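Local coordinates for protein AlyGC (Glaciecola chathamensis, PDB 5GKD) that probably cleaves alginate by beta-elimination, as a polysaccharide lyase of family 6 from a marine bacterium, at residues 38-49 against 68-76; 318-328 against 348-359. One frame throughout, in Å; residues are numbered along the deposited sequence.

Contact 1: residues 38-49 against 68-76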
loop_
_atom_site.group_PDB
_atom_site.type_symbol
_atom_site.label_atom_id
_atom_site.label_comp_id
_atom_site.label_asym_id
_atom_site.label_seq_id
_atom_site.Cartn_x
_atom_site.Cartn_y
_atom_site.Cartn_z
ATOM N N PHE A 38 -15.656 25.900 -20.134
ATOM C CA PHE A 38 -16.560 26.410 -21.158
ATOM C C PHE A 38 -17.524 27.347 -20.449
ATOM O O PHE A 38 -18.576 26.936 -19.964
ATOM C CB PHE A 38 -17.294 25.271 -21.849
ATOM C CG PHE A 38 -18.105 25.702 -23.040
ATOM C CD1 PHE A 38 -17.644 26.682 -23.892
ATOM C CD2 PHE A 38 -19.309 25.109 -23.315
ATOM C CE1 PHE A 38 -18.394 27.058 -24.987
ATOM C CE2 PHE A 38 -20.053 25.479 -24.418
ATOM C CZ PHE A 38 -19.607 26.449 -25.244
ATOM N N GLU A 39 -17.153 28.617 -20.385
ATOM C CA GLU A 39 -17.888 29.622 -19.630
ATOM C C GLU A 39 -18.272 30.720 -20.601
ATOM O O GLU A 39 -17.406 31.476 -21.067
ATOM C CB GLU A 39 -17.059 30.170 -18.465
ATOM C CG GLU A 39 -17.715 31.355 -17.771
ATOM C CD GLU A 39 -17.083 31.676 -16.446
ATOM O OE1 GLU A 39 -17.809 32.136 -15.542
ATOM O OE2 GLU A 39 -15.859 31.474 -16.311
ATOM N N ALA A 40 -19.560 30.785 -20.906
ATOM C CA ALA A 40 -20.098 31.677 -21.911
ATOM C C ALA A 40 -21.589 31.839 -21.651
ATOM O O ALA A 40 -22.169 31.195 -20.775
ATOM C CB ALA A 40 -19.836 31.138 -23.319
ATOM N N LYS A 41 -22.212 32.707 -22.434
ATOM C CA LYS A 41 -23.638 32.965 -22.294
ATOM C C LYS A 41 -24.245 32.968 -23.685
ATOM O O LYS A 41 -24.171 33.958 -24.412
ATOM C CB LYS A 41 -23.903 34.272 -21.575
ATOM C CG LYS A 41 -23.348 34.280 -20.162
ATOM C CD LYS A 41 -24.437 34.215 -19.072
ATOM C CE LYS A 41 -23.873 34.262 -17.670
ATOM N NZ LYS A 41 -23.027 35.450 -17.422
ATOM N N GLY A 42 -24.815 31.843 -24.064
ATOM C CA GLY A 42 -25.629 31.794 -25.248
ATOM C C GLY A 42 -26.998 32.391 -25.006
ATOM O O GLY A 42 -27.292 33.016 -23.985
ATOM N N ASN A 43 -27.861 32.123 -25.969
ATOM C CA ASN A 43 -29.186 32.681 -26.132
ATOM C C ASN A 43 -30.174 31.536 -26.189
ATOM O O ASN A 43 -29.864 30.485 -26.743
ATOM C CB ASN A 43 -29.263 33.422 -27.476
ATOM C CG ASN A 43 -29.955 34.695 -27.393
ATOM O OD1 ASN A 43 -29.475 35.628 -26.850
ATOM N ND2 ASN A 43 -31.089 34.787 -27.964
ATOM N N GLU A 44 -31.394 31.768 -25.708
ATOM C CA GLU A 44 -32.431 30.755 -25.875
ATOM C C GLU A 44 -32.590 30.349 -27.339
ATOM O O GLU A 44 -32.727 29.165 -27.651
ATOM C CB GLU A 44 -33.755 31.256 -25.295
ATOM C CG GLU A 44 -34.819 30.174 -25.204
ATOM C CD GLU A 44 -36.079 30.647 -24.487
ATOM O OE1 GLU A 44 -35.980 31.576 -23.654
ATOM O OE2 GLU A 44 -37.166 30.085 -24.754
ATOM N N ASN A 45 -32.546 31.305 -28.255
ATOM C CA ASN A 45 -32.604 30.955 -29.675
ATOM C C ASN A 45 -31.239 30.617 -30.274
ATOM O O ASN A 45 -31.176 29.920 -31.293
ATOM C CB ASN A 45 -33.228 32.102 -30.484
ATOM C CG ASN A 45 -34.662 32.400 -30.067
ATOM O OD1 ASN A 45 -35.527 31.516 -30.076
ATOM N ND2 ASN A 45 -34.918 33.652 -29.684
ATOM N N LYS A 46 -30.150 31.113 -29.690
ATOM C CA LYS A 46 -28.816 30.969 -30.266
ATOM C C LYS A 46 -27.875 30.517 -29.164
ATOM O O LYS A 46 -27.302 31.344 -28.446
ATOM C CB LYS A 46 -28.336 32.277 -30.889
ATOM C CG LYS A 46 -29.350 32.946 -31.795
ATOM C CD LYS A 46 -28.665 33.583 -32.972
ATOM C CE LYS A 46 -29.339 34.866 -33.354
ATOM N NZ LYS A 46 -28.399 35.736 -34.122
ATOM N N PRO A 47 -27.700 29.220 -28.986
ATOM C CA PRO A 47 -26.761 28.730 -27.980
ATOM C C PRO A 47 -25.321 28.876 -28.458
ATOM O O PRO A 47 -25.045 29.067 -29.638
ATOM C CB PRO A 47 -27.151 27.259 -27.844
ATOM C CG PRO A 47 -27.586 26.901 -29.220
ATOM C CD PRO A 47 -28.317 28.116 -29.741
ATOM N N ILE A 48 -24.394 28.791 -27.514
ATOM C CA ILE A 48 -22.970 28.729 -27.839
ATOM C C ILE A 48 -22.506 27.293 -27.660
ATOM O O ILE A 48 -22.734 26.689 -26.608
ATOM C CB ILE A 48 -22.148 29.688 -26.972
ATOM C CG1 ILE A 48 -22.692 31.108 -27.104
ATOM C CG2 ILE A 48 -20.691 29.660 -27.387
ATOM C CD1 ILE A 48 -22.022 32.075 -26.169
ATOM N N THR A 49 -21.877 26.743 -28.689
ATOM C CA THR A 49 -21.572 25.324 -28.770
ATOM C C THR A 49 -20.061 25.110 -28.740
ATOM O O THR A 49 -19.304 25.864 -29.359
ATOM C CB THR A 49 -22.177 24.731 -30.052
ATOM O OG1 THR A 49 -23.601 24.888 -30.026
ATOM C CG2 THR A 49 -21.837 23.265 -30.210
ATOM N N LEU A 68 -18.786 23.455 -17.434
ATOM C CA LEU A 68 -19.699 24.390 -18.077
ATOM C C LEU A 68 -20.105 25.463 -17.078
ATOM O O LEU A 68 -20.363 25.162 -15.914
ATOM C CB LEU A 68 -20.959 23.689 -18.593
ATOM C CG LEU A 68 -20.843 22.777 -19.803
ATOM C CD1 LEU A 68 -20.265 21.423 -19.395
ATOM C CD2 LEU A 68 -22.190 22.602 -20.516
ATOM N N ALA A 69 -20.169 26.712 -17.531
ATOM C CA ALA A 69 -20.567 27.808 -16.649
ATOM C C ALA A 69 -21.289 28.873 -17.459
ATOM O O ALA A 69 -20.822 29.239 -18.539
ATOM C CB ALA A 69 -19.343 28.401 -15.936
ATOM N N GLY A 70 -22.415 29.366 -16.952
ATOM C CA GLY A 70 -23.218 30.304 -17.722
ATOM C C GLY A 70 -24.563 29.736 -18.123
ATOM O O GLY A 70 -25.207 29.074 -17.325
ATOM N N GLU A 71 -25.004 29.951 -19.352
ATOM C CA GLU A 71 -26.302 29.428 -19.746
ATOM C C GLU A 71 -26.373 29.292 -21.257
ATOM O O GLU A 71 -25.620 29.930 -21.996
ATOM C CB GLU A 71 -27.448 30.319 -19.238
ATOM C CG GLU A 71 -27.246 31.794 -19.491
ATOM C CD GLU A 71 -28.474 32.617 -19.129
ATOM O OE1 GLU A 71 -29.316 32.126 -18.354
ATOM O OE2 GLU A 71 -28.618 33.743 -19.651
ATOM N N HIS A 72 -27.305 28.443 -21.701
ATOM C CA HIS A 72 -27.549 28.185 -23.117
ATOM C C HIS A 72 -26.284 27.717 -23.836
ATOM O O HIS A 72 -25.943 28.178 -24.925
ATOM C CB HIS A 72 -28.175 29.415 -23.779
ATOM C CG HIS A 72 -29.514 29.758 -23.200
ATOM N ND1 HIS A 72 -30.647 29.006 -23.447
ATOM C CD2 HIS A 72 -29.889 30.727 -22.331
ATOM C CE1 HIS A 72 -31.666 29.519 -22.780
ATOM N NE2 HIS A 72 -31.232 30.559 -22.090
ATOM N N LEU A 73 -25.599 26.761 -23.226
ATOM C CA LEU A 73 -24.418 26.141 -23.805
ATOM C C LEU A 73 -24.750 24.735 -24.283
ATOM O O LEU A 73 -25.644 24.075 -23.748
ATOM C CB LEU A 73 -23.278 26.072 -22.782
ATOM C CG LEU A 73 -23.044 27.379 -22.020
ATOM C CD1 LEU A 73 -22.014 27.184 -20.906
ATOM C CD2 LEU A 73 -22.612 28.504 -22.972
ATOM N N ILE A 74 -24.004 24.279 -25.282
ATOM C CA ILE A 74 -24.060 22.903 -25.754
ATOM C C ILE A 74 -22.635 22.391 -25.928
ATOM O O ILE A 74 -21.797 23.081 -26.511
ATOM C CB ILE A 74 -24.818 22.786 -27.082
ATOM C CG1 ILE A 74 -26.210 23.411 -26.963
ATOM C CG2 ILE A 74 -24.904 21.329 -27.489
ATOM C CD1 ILE A 74 -26.985 23.348 -28.259
ATOM N N VAL A 75 -22.356 21.192 -25.425
ATOM C CA VAL A 75 -21.077 20.520 -25.637
ATOM C C VAL A 75 -21.353 19.170 -26.289
ATOM O O VAL A 75 -22.196 18.409 -25.798
ATOM C CB VAL A 75 -20.308 20.327 -24.322
ATOM C CG1 VAL A 75 -19.001 19.602 -24.593
ATOM C CG2 VAL A 75 -20.051 21.649 -23.636
ATOM N N SER A 76 -20.642 18.858 -27.377
ATOM C CA SER A 76 -20.916 17.607 -28.076
ATOM C C SER A 76 -19.690 17.085 -28.813
ATOM O O SER A 76 -18.783 17.834 -29.177
ATOM C CB SER A 76 -22.070 17.755 -29.068
ATOM O OG SER A 76 -21.710 18.582 -30.149
HETATM O O HOH W 1 -29.036 34.727 -22.372
#

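Contact 2: residues 318-328 against 348-359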
loop_
_atom_site.group_PDB
_atom_site.type_symbol
_atom_site.label_atom_id
_atom_site.label_comp_id
_atom_site.label_asym_id
_atom_site.label_seq_id
_atom_site.Cartn_x
_atom_site.Cartn_y
_atom_site.Cartn_z
ATOM N N ASN A 318 -40.571 -14.755 -13.181
ATOM C CA ASN A 318 -39.419 -15.469 -12.623
ATOM C C ASN A 318 -38.530 -14.532 -11.803
ATOM O O ASN A 318 -37.307 -14.510 -11.944
ATOM C CB ASN A 318 -38.621 -16.170 -13.723
ATOM C CG ASN A 318 -39.431 -17.260 -14.417
ATOM O OD1 ASN A 318 -40.397 -17.763 -13.861
ATOM N ND2 ASN A 318 -39.043 -17.620 -15.629
ATOM N N VAL A 319 -39.162 -13.719 -10.963
ATOM C CA VAL A 319 -38.450 -12.889 -10.003
ATOM C C VAL A 319 -38.357 -13.723 -8.737
ATOM O O VAL A 319 -39.377 -14.094 -8.154
ATOM C CB VAL A 319 -39.161 -11.550 -9.776
ATOM C CG1 VAL A 319 -38.539 -10.786 -8.623
ATOM C CG2 VAL A 319 -39.083 -10.710 -11.050
ATOM N N GLU A 320 -37.136 -14.085 -8.350
ATOM C CA GLU A 320 -36.998 -15.093 -7.310
ATOM C C GLU A 320 -37.378 -14.554 -5.940
ATOM O O GLU A 320 -37.895 -15.310 -5.117
ATOM C CB GLU A 320 -35.579 -15.659 -7.313
ATOM C CG GLU A 320 -35.254 -16.325 -8.649
ATOM C CD GLU A 320 -33.892 -16.997 -8.710
ATOM O OE1 GLU A 320 -33.185 -17.073 -7.678
ATOM O OE2 GLU A 320 -33.536 -17.464 -9.815
ATOM N N HIS A 321 -37.171 -13.267 -5.668
ATOM C CA HIS A 321 -37.473 -12.752 -4.338
ATOM C C HIS A 321 -38.255 -11.448 -4.409
ATOM O O HIS A 321 -37.809 -10.477 -5.029
ATOM C CB HIS A 321 -36.194 -12.585 -3.517
ATOM C CG HIS A 321 -35.491 -13.880 -3.252
ATOM N ND1 HIS A 321 -35.886 -14.747 -2.259
ATOM C CD2 HIS A 321 -34.447 -14.471 -3.873
ATOM C CE1 HIS A 321 -35.106 -15.812 -2.269
ATOM N NE2 HIS A 321 -34.226 -15.670 -3.240
ATOM N N ILE A 322 -39.419 -11.443 -3.765
ATOM C CA ILE A 322 -40.195 -10.251 -3.467
ATOM C C ILE A 322 -40.240 -10.163 -1.953
ATOM O O ILE A 322 -40.842 -11.023 -1.303
ATOM C CB ILE A 322 -41.619 -10.316 -4.043
ATOM C CG1 ILE A 322 -41.614 -10.349 -5.572
ATOM C CG2 ILE A 322 -42.449 -9.157 -3.523
ATOM C CD1 ILE A 322 -43.009 -10.605 -6.149
ATOM N N GLN A 323 -39.625 -9.136 -1.376
ATOM C CA GLN A 323 -39.405 -9.115 0.061
ATOM C C GLN A 323 -40.055 -7.887 0.679
ATOM O O GLN A 323 -39.751 -6.751 0.299
ATOM C CB GLN A 323 -37.912 -9.205 0.365
ATOM C CG GLN A 323 -37.327 -10.495 -0.201
ATOM C CD GLN A 323 -36.024 -10.946 0.469
ATOM O OE1 GLN A 323 -35.360 -10.181 1.159
ATOM N NE2 GLN A 323 -35.664 -12.206 0.258
ATOM N N PHE A 324 -40.961 -8.122 1.624
ATOM C CA PHE A 324 -41.660 -7.063 2.330
ATOM C C PHE A 324 -41.102 -6.953 3.739
ATOM O O PHE A 324 -40.750 -7.961 4.359
ATOM C CB PHE A 324 -43.169 -7.333 2.385
ATOM C CG PHE A 324 -43.823 -7.452 1.034
ATOM C CD1 PHE A 324 -43.982 -6.339 0.223
ATOM C CD2 PHE A 324 -44.330 -8.654 0.602
ATOM C CE1 PHE A 324 -44.616 -6.445 -1.011
ATOM C CE2 PHE A 324 -44.969 -8.760 -0.627
ATOM C CZ PHE A 324 -45.109 -7.657 -1.429
ATOM N N ALA A 325 -41.033 -5.721 4.237
ATOM C CA ALA A 325 -40.407 -5.411 5.520
ATOM C C ALA A 325 -38.951 -5.879 5.576
ATOM O O ALA A 325 -38.431 -6.203 6.644
ATOM C CB ALA A 325 -41.217 -5.994 6.675
ATOM N N ALA A 326 -38.276 -5.900 4.431
ATOM C CA ALA A 326 -36.878 -6.317 4.383
ATOM C C ALA A 326 -35.992 -5.401 5.224
ATOM O O ALA A 326 -36.205 -4.194 5.299
ATOM C CB ALA A 326 -36.387 -6.333 2.937
ATOM N N GLY A 327 -34.992 -5.985 5.860
ATOM C CA GLY A 327 -34.164 -5.250 6.785
ATOM C C GLY A 327 -34.716 -5.155 8.189
ATOM O O GLY A 327 -34.111 -4.479 9.030
ATOM N N SER A 328 -35.841 -5.806 8.477
ATOM C CA SER A 328 -36.434 -5.699 9.803
ATOM C C SER A 328 -35.468 -6.224 10.852
ATOM O O SER A 328 -34.924 -7.327 10.718
ATOM C CB SER A 328 -37.740 -6.486 9.868
ATOM O OG SER A 328 -38.250 -6.503 11.189
ATOM N N ASN A 348 -44.317 -17.231 -11.927
ATOM C CA ASN A 348 -43.072 -17.830 -11.467
ATOM C C ASN A 348 -43.160 -19.326 -11.697
ATOM O O ASN A 348 -44.136 -19.952 -11.279
ATOM C CB ASN A 348 -42.853 -17.509 -9.981
ATOM C CG ASN A 348 -41.457 -17.809 -9.510
ATOM O OD1 ASN A 348 -40.839 -18.765 -9.949
ATOM N ND2 ASN A 348 -40.957 -16.997 -8.599
ATOM N N ASP A 349 -42.162 -19.903 -12.360
ATOM C CA ASP A 349 -42.164 -21.339 -12.602
ATOM C C ASP A 349 -41.360 -22.122 -11.563
ATOM O O ASP A 349 -41.031 -23.290 -11.797
ATOM C CB ASP A 349 -41.663 -21.641 -14.021
ATOM C CG ASP A 349 -40.243 -21.162 -14.274
ATOM O OD1 ASP A 349 -39.412 -21.149 -13.348
ATOM O OD2 ASP A 349 -39.948 -20.802 -15.429
ATOM N N GLN A 350 -41.032 -21.517 -10.425
ATOM C CA GLN A 350 -40.230 -22.193 -9.413
ATOM C C GLN A 350 -41.071 -22.770 -8.282
ATOM O O GLN A 350 -40.512 -23.269 -7.305
ATOM C CB GLN A 350 -39.165 -21.247 -8.856
ATOM C CG GLN A 350 -37.979 -21.051 -9.788
ATOM C CD GLN A 350 -37.374 -22.378 -10.253
ATOM O OE1 GLN A 350 -36.687 -23.065 -9.488
ATOM N NE2 GLN A 350 -37.633 -22.743 -11.516
ATOM N N GLY A 351 -42.397 -22.732 -8.401
ATOM C CA GLY A 351 -43.278 -23.350 -7.436
ATOM C C GLY A 351 -43.779 -22.430 -6.345
ATOM O O GLY A 351 -44.646 -22.831 -5.563
ATOM N N THR A 352 -43.272 -21.212 -6.280
ATOM C CA THR A 352 -43.623 -20.279 -5.233
ATOM C C THR A 352 -43.888 -18.922 -5.864
ATOM O O THR A 352 -43.458 -18.644 -6.985
ATOM C CB THR A 352 -42.488 -20.193 -4.195
ATOM O OG1 THR A 352 -42.940 -19.515 -3.026
ATOM C CG2 THR A 352 -41.293 -19.446 -4.767
ATOM N N ASP A 353 -44.601 -18.069 -5.135
ATOM C CA ASP A 353 -44.746 -16.693 -5.585
ATOM C C ASP A 353 -43.513 -15.838 -5.289
ATOM O O ASP A 353 -43.497 -14.662 -5.648
ATOM C CB ASP A 353 -46.004 -16.069 -4.974
ATOM C CG ASP A 353 -45.955 -15.976 -3.461
ATOM O OD1 ASP A 353 -44.974 -16.427 -2.835
ATOM O OD2 ASP A 353 -46.927 -15.454 -2.886
ATOM N N GLY A 354 -42.486 -16.401 -4.658
ATOM C CA GLY A 354 -41.268 -15.700 -4.329
ATOM C C GLY A 354 -41.365 -14.720 -3.176
ATOM O O GLY A 354 -40.367 -14.063 -2.866
ATOM N N ILE A 355 -42.511 -14.624 -2.510
ATOM C CA ILE A 355 -42.731 -13.584 -1.512
ATOM C C ILE A 355 -42.251 -14.057 -0.147
ATOM O O ILE A 355 -42.545 -15.181 0.275
ATOM C CB ILE A 355 -44.210 -13.187 -1.460
ATOM C CG1 ILE A 355 -44.608 -12.474 -2.752
ATOM C CG2 ILE A 355 -44.479 -12.339 -0.245
ATOM C CD1 ILE A 355 -46.123 -12.347 -2.936
ATOM N N THR A 356 -41.513 -13.188 0.547
ATOM C CA THR A 356 -41.157 -13.406 1.940
ATOM C C THR A 356 -41.467 -12.137 2.725
ATOM O O THR A 356 -41.029 -11.051 2.343
ATOM C CB THR A 356 -39.673 -13.761 2.105
ATOM O OG1 THR A 356 -39.345 -14.886 1.288
ATOM C CG2 THR A 356 -39.359 -14.103 3.565
ATOM N N ALA A 357 -42.201 -12.269 3.826
ATOM C CA ALA A 357 -42.417 -11.158 4.743
ATOM C C ALA A 357 -41.512 -11.326 5.958
ATOM O O ALA A 357 -41.430 -12.417 6.533
ATOM C CB ALA A 357 -43.881 -11.067 5.180
ATOM N N PHE A 358 -40.841 -10.246 6.350
ATOM C CA PHE A 358 -39.898 -10.277 7.458
ATOM C C PHE A 358 -40.428 -9.567 8.699
ATOM O O PHE A 358 -39.728 -9.504 9.717
ATOM C CB PHE A 358 -38.554 -9.681 7.006
ATOM C CG PHE A 358 -37.855 -10.508 5.953
ATOM C CD1 PHE A 358 -37.025 -11.548 6.315
ATOM C CD2 PHE A 358 -38.063 -10.266 4.611
ATOM C CE1 PHE A 358 -36.394 -12.332 5.357
ATOM C CE2 PHE A 358 -37.431 -11.037 3.640
ATOM C CZ PHE A 358 -36.594 -12.075 4.016
ATOM N N ASP A 359 -41.650 -9.060 8.649
ATOM C CA ASP A 359 -42.271 -8.332 9.754
ATOM C C ASP A 359 -43.764 -8.268 9.449
ATOM O O ASP A 359 -44.236 -8.825 8.453
ATOM C CB ASP A 359 -41.648 -6.938 9.920
ATOM C CG ASP A 359 -41.799 -6.370 11.325
ATOM O OD1 ASP A 359 -42.830 -6.589 11.987
ATOM O OD2 ASP A 359 -40.865 -5.680 11.769
HETATM O O HOH W 2 -42.081 -13.879 -7.948
HETATM O O HOH W 3 -38.509 -18.044 -6.637
HETATM O O HOH W 4 -38.719 -13.933 -0.941
#

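Contact 1: residues 38-49 against 68-76
The imidazole of H72 lies flat on the backbone of N43 and E44, in the loop 42-47: E44 N sits 3.6 Å above the ring plane, over the centre of the H72 ring, and N43 C lies over the same face nearer the rim, while H103 meets the H72 ring nearly parallel. The F38 ring has L68 CG and the carbonyl carbon of I48 at its edge. Its chi1 of -172° sets CG beside the carbonyl carbon and carries the ring toward L73 and V75, F38 CD2 3.6 Å from V75 CG2 and F38 CE2 3.7 Å from L73 CB; Y11 and L15 of helix 8-17 also touch F38. L73 CD2 reaches A40 CB at 3.8 Å. Two parallel ladders flank the corner, F38-K41 with L68-E71 and I48-T49 with L73-I74. A69 N donates to F38 O at 2.9 Å, and I74 N to I48 O at 3.0 Å; E71 N to A40 O is weak. At the corner, G70 has no CB to collide with A40 O. K41 and E71 meet through their methylenes, whereas E39 is salt-bridged to R95. The contact thus joins successive coils of a parallel beta-helix: F38, I48, L68 and L73 pack on one face, while I74 lies on the other, beside P47. No salt bridge crosses it, but a water bridges E71 OE2 to G42 O.

Contact 2: residues 318-328 against 348-359
I322-F324 and I355-A357 pair as parallel strands, one coil of the beta-helix on the next. I322 N donates to G354 O at 2.9 Å, nearly straight but from above the carbonyl plane; T356 N to I322 O, F324 N to T356 O and F358 N to F324 O continue the ladder. G354, at positive phi, brings its CA against E320 O where a CB would clash. I322 and I355 share one face of the pair, I355 CG1 3.9 Å from I322 CB, and I355 CG2 meets the edge of the F324 ring at CE2, 3.6 Å away; F366 packs edge-to-face with F324. Q323 and T356 lie on the opposite face, and the F358 ring closes over them: T356 CG2 is 3.4 Å above the F358 ring plane and Q323 CG at its edge, amide and ring planes 55° apart. A chi1 of 174° turns S328 OG away from its own N and toward D359 OD2, to which it donates at 2.8 Å on the anti side, 34° out of a carboxylate plane; N293 also binds D359 OD2. N318 OD1 accepts from D349 N at 3.2 Å, while N318 ND2 bonds weakly to D349 OD2. A leucine in place of N318 would probably leave the amide of D349 without this acceptor and its carboxylate without the weak donor. Asx turns at N348 and D353 shape the loop leading into strand 355-357; D353 OD1 accepts from I355 N and is also hydrogen-bonded to S378. Side-chain bonds beyond the ladder, S328-D359 and the longer N318-D349 pair, thus supplement the backbone bonds between coils.

In the fold
Contacts 1 and 2 sit toward opposite ends of the same right-handed parallel beta-helix, the fold of the pectate lyase-like clan, with centres 49 Å apart and nearest atoms about 37 Å apart. The run of parallel strands from 35-41 to 355-357 joins them: contact 1 pairs its first two strands and, round the corner, 48-52 with 73-81 on another face; contact 2 pairs its last two. Strands 214-219, 236-241 and 263-265 lie between them in that run and carry E214, R240 and R264, which line the carbonate pocket with Y303; E214 also binds calcium with N180, E183 and E212. Neither contact contains these residues; both show the coil-on-coil pairing of the scaffold that carries the carbonate and calcium sites.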